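Long-range contact in cobalamin biosynthesis protein CobN (PDB 7C6O), which is the large catalytic subunit of cobaltochelatase, which probably inserts cobalt into the corrin ring during cobalamin biosynthesis: residues D1062-D1067 with I1097-R1102. Numbering follows the deposited sequence.
Sequences DTREHD and IGDNTR
T1101 carries its methyl group against the flat end of R1064: CG2 sits over the centre of one guanidinium face, 3.7 Å from CZ. The arginine chain, turned at its second torsion (chi2 -75°), passes T1101 at about a right angle and also lays its CG against the threonine CB. R1064 NH2 reaches D1099 OD2 at 3.0 Å in a salt bridge, with the guanidinium and carboxylate planes turned 73° apart. The other carboxylate oxygen, D1099 OD1, takes two bonds from T1101, one from OG1 (2.6 Å) and one from the backbone N (3.0 Å), the second closing an Asx turn. The OG1 bond helps hold the threonine side chain in its rotation, and a water joins OG1 to R1064 NE. On D1062, CA and CB lie against the amide of N1100, with CB 3.4 Å from OD1; N1100 ND2 also bonds to D896. R1107 and R1109 share D1099 OD2 with R1064, probably stabilising its negative charge. The contact joins the loop after strand 1056-1061 to the end of its parallel neighbour 1094-1099 and the turn beyond, in a mixed sheet, with strand 1107-1110 flanking the latter strand and helix 887-893 packing against D1062 and N1100.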
loop_
_atom_site.group_PDB
_atom_site.type_symbol
_atom_site.label_atom_id
_atom_site.label_comp_id
_atom_site.label_asym_id
_atom_site.label_seq_id
_atom_site.Cartn_x
_atom_site.Cartn_y
_atom_site.Cartn_z
ATOM N N ASP A 1062 5.130 -10.446 -9.620
ATOM C CA ASP A 1062 5.071 -9.276 -10.480
ATOM C C ASP A 1062 6.283 -8.365 -10.367
ATOM O O ASP A 1062 6.373 -7.388 -11.119
ATOM C CB ASP A 1062 3.802 -8.471 -10.168
ATOM C CG ASP A 1062 3.517 -8.391 -8.677
ATOM O OD1 ASP A 1062 4.464 -8.503 -7.870
ATOM O OD2 ASP A 1062 2.336 -8.231 -8.311
ATOM N N THR A 1063 7.202 -8.634 -9.443
ATOM C CA THR A 1063 8.371 -7.783 -9.272
ATOM C C THR A 1063 9.615 -8.655 -9.171
ATOM O O THR A 1063 9.568 -9.766 -8.636
ATOM C CB THR A 1063 8.213 -6.860 -8.038
ATOM O OG1 THR A 1063 8.701 -5.546 -8.349
ATOM C CG2 THR A 1063 8.959 -7.399 -6.829
ATOM N N ARG A 1064 10.721 -8.160 -9.728
ATOM C CA ARG A 1064 11.959 -8.925 -9.807
ATOM C C ARG A 1064 12.919 -8.638 -8.662
ATOM O O ARG A 1064 13.881 -9.392 -8.482
ATOM C CB ARG A 1064 12.668 -8.650 -11.140
ATOM C CG ARG A 1064 12.253 -9.580 -12.260
ATOM C CD ARG A 1064 12.872 -10.960 -12.090
ATOM N NE ARG A 1064 12.212 -11.954 -12.934
ATOM C CZ ARG A 1064 11.490 -12.970 -12.469
ATOM N NH1 ARG A 1064 11.347 -13.141 -11.161
ATOM N NH2 ARG A 1064 10.921 -13.821 -13.312
ATOM N N GLU A 1065 12.682 -7.577 -7.889
ATOM C CA GLU A 1065 13.590 -7.207 -6.808
ATOM C C GLU A 1065 13.667 -8.268 -5.716
ATOM O O GLU A 1065 14.675 -8.336 -5.004
ATOM C CB GLU A 1065 13.162 -5.869 -6.206
ATOM C CG GLU A 1065 13.356 -4.669 -7.133
ATOM C CD GLU A 1065 12.208 -4.463 -8.116
ATOM O OE1 GLU A 1065 11.354 -5.365 -8.267
ATOM O OE2 GLU A 1065 12.165 -3.386 -8.745
ATOM N N HIS A 1066 12.630 -9.087 -5.559
ATOM C CA HIS A 1066 12.643 -10.189 -4.607
ATOM C C HIS A 1066 11.949 -11.381 -5.248
ATOM O O HIS A 1066 11.300 -11.258 -6.289
ATOM C CB HIS A 1066 11.960 -9.806 -3.288
ATOM C CG HIS A 1066 10.484 -9.591 -3.415
ATOM N ND1 HIS A 1066 9.918 -8.340 -3.521
ATOM C CD2 HIS A 1066 9.456 -10.474 -3.459
ATOM C CE1 HIS A 1066 8.606 -8.459 -3.619
ATOM N NE2 HIS A 1066 8.300 -9.743 -3.588
ATOM N N ASP A 1067 12.079 -12.547 -4.616
ATOM C CA ASP A 1067 11.481 -13.767 -5.146
ATOM C C ASP A 1067 10.682 -14.466 -4.050
ATOM O O ASP A 1067 10.578 -13.984 -2.918
ATOM C CB ASP A 1067 12.546 -14.697 -5.754
ATOM C CG ASP A 1067 13.667 -15.038 -4.787
ATOM O OD1 ASP A 1067 13.383 -15.533 -3.675
ATOM O OD2 ASP A 1067 14.847 -14.835 -5.156
ATOM N N ILE A 1097 2.613 -20.649 -10.396
ATOM C CA ILE A 1097 3.112 -19.285 -10.267
ATOM C C ILE A 1097 2.874 -18.585 -11.598
ATOM O O ILE A 1097 3.356 -19.043 -12.641
ATOM C CB ILE A 1097 4.602 -19.253 -9.894
ATOM C CG1 ILE A 1097 4.816 -19.732 -8.457
ATOM C CG2 ILE A 1097 5.179 -17.858 -10.099
ATOM C CD1 ILE A 1097 4.246 -18.802 -7.413
ATOM N N GLY A 1098 2.129 -17.485 -11.570
ATOM C CA GLY A 1098 1.996 -16.658 -12.753
ATOM C C GLY A 1098 3.073 -15.594 -12.782
ATOM O O GLY A 1098 3.158 -14.772 -11.867
ATOM N N ASP A 1099 3.913 -15.597 -13.813
ATOM C CA ASP A 1099 5.037 -14.668 -13.907
ATOM C C ASP A 1099 4.596 -13.468 -14.737
ATOM O O ASP A 1099 4.567 -13.527 -15.969
ATOM C CB ASP A 1099 6.259 -15.356 -14.512
ATOM C CG ASP A 1099 7.509 -14.484 -14.475
ATOM O OD1 ASP A 1099 7.408 -13.285 -14.138
ATOM O OD2 ASP A 1099 8.603 -15.006 -14.785
ATOM N N ASN A 1100 4.262 -12.369 -14.061
ATOM C CA ASN A 1100 3.966 -11.107 -14.728
ATOM C C ASN A 1100 5.016 -10.047 -14.399
ATOM O O ASN A 1100 4.709 -8.860 -14.280
ATOM C CB ASN A 1100 2.554 -10.614 -14.396
ATOM C CG ASN A 1100 2.312 -10.425 -12.902
ATOM O OD1 ASN A 1100 2.884 -11.123 -12.067
ATOM N ND2 ASN A 1100 1.426 -9.488 -12.565
ATOM N N THR A 1101 6.275 -10.472 -14.252
ATOM C CA THR A 1101 7.368 -9.507 -14.169
ATOM C C THR A 1101 7.576 -8.800 -15.501
ATOM O O THR A 1101 8.052 -7.659 -15.531
ATOM C CB THR A 1101 8.666 -10.193 -13.736
ATOM O OG1 THR A 1101 8.977 -11.264 -14.642
ATOM C CG2 THR A 1101 8.542 -10.737 -12.320
ATOM N N ARG A 1102 7.226 -9.458 -16.602
ATOM C CA ARG A 1102 7.311 -8.886 -17.945
ATOM C C ARG A 1102 5.929 -8.951 -18.577
ATOM O O ARG A 1102 5.510 -10.025 -19.048
ATOM C CB ARG A 1102 8.335 -9.637 -18.793
ATOM C CG ARG A 1102 9.756 -9.559 -18.250
ATOM C CD ARG A 1102 10.580 -10.784 -18.641
ATOM N NE ARG A 1102 10.646 -10.974 -20.087
ATOM C CZ ARG A 1102 11.327 -11.951 -20.680
ATOM N NH1 ARG A 1102 12.004 -12.830 -19.953
ATOM N NH2 ARG A 1102 11.333 -12.050 -22.002
HETATM O O HOH W 1 0.142 -9.042 -9.890
HETATM O O HOH W 2 11.768 -11.190 -15.351
#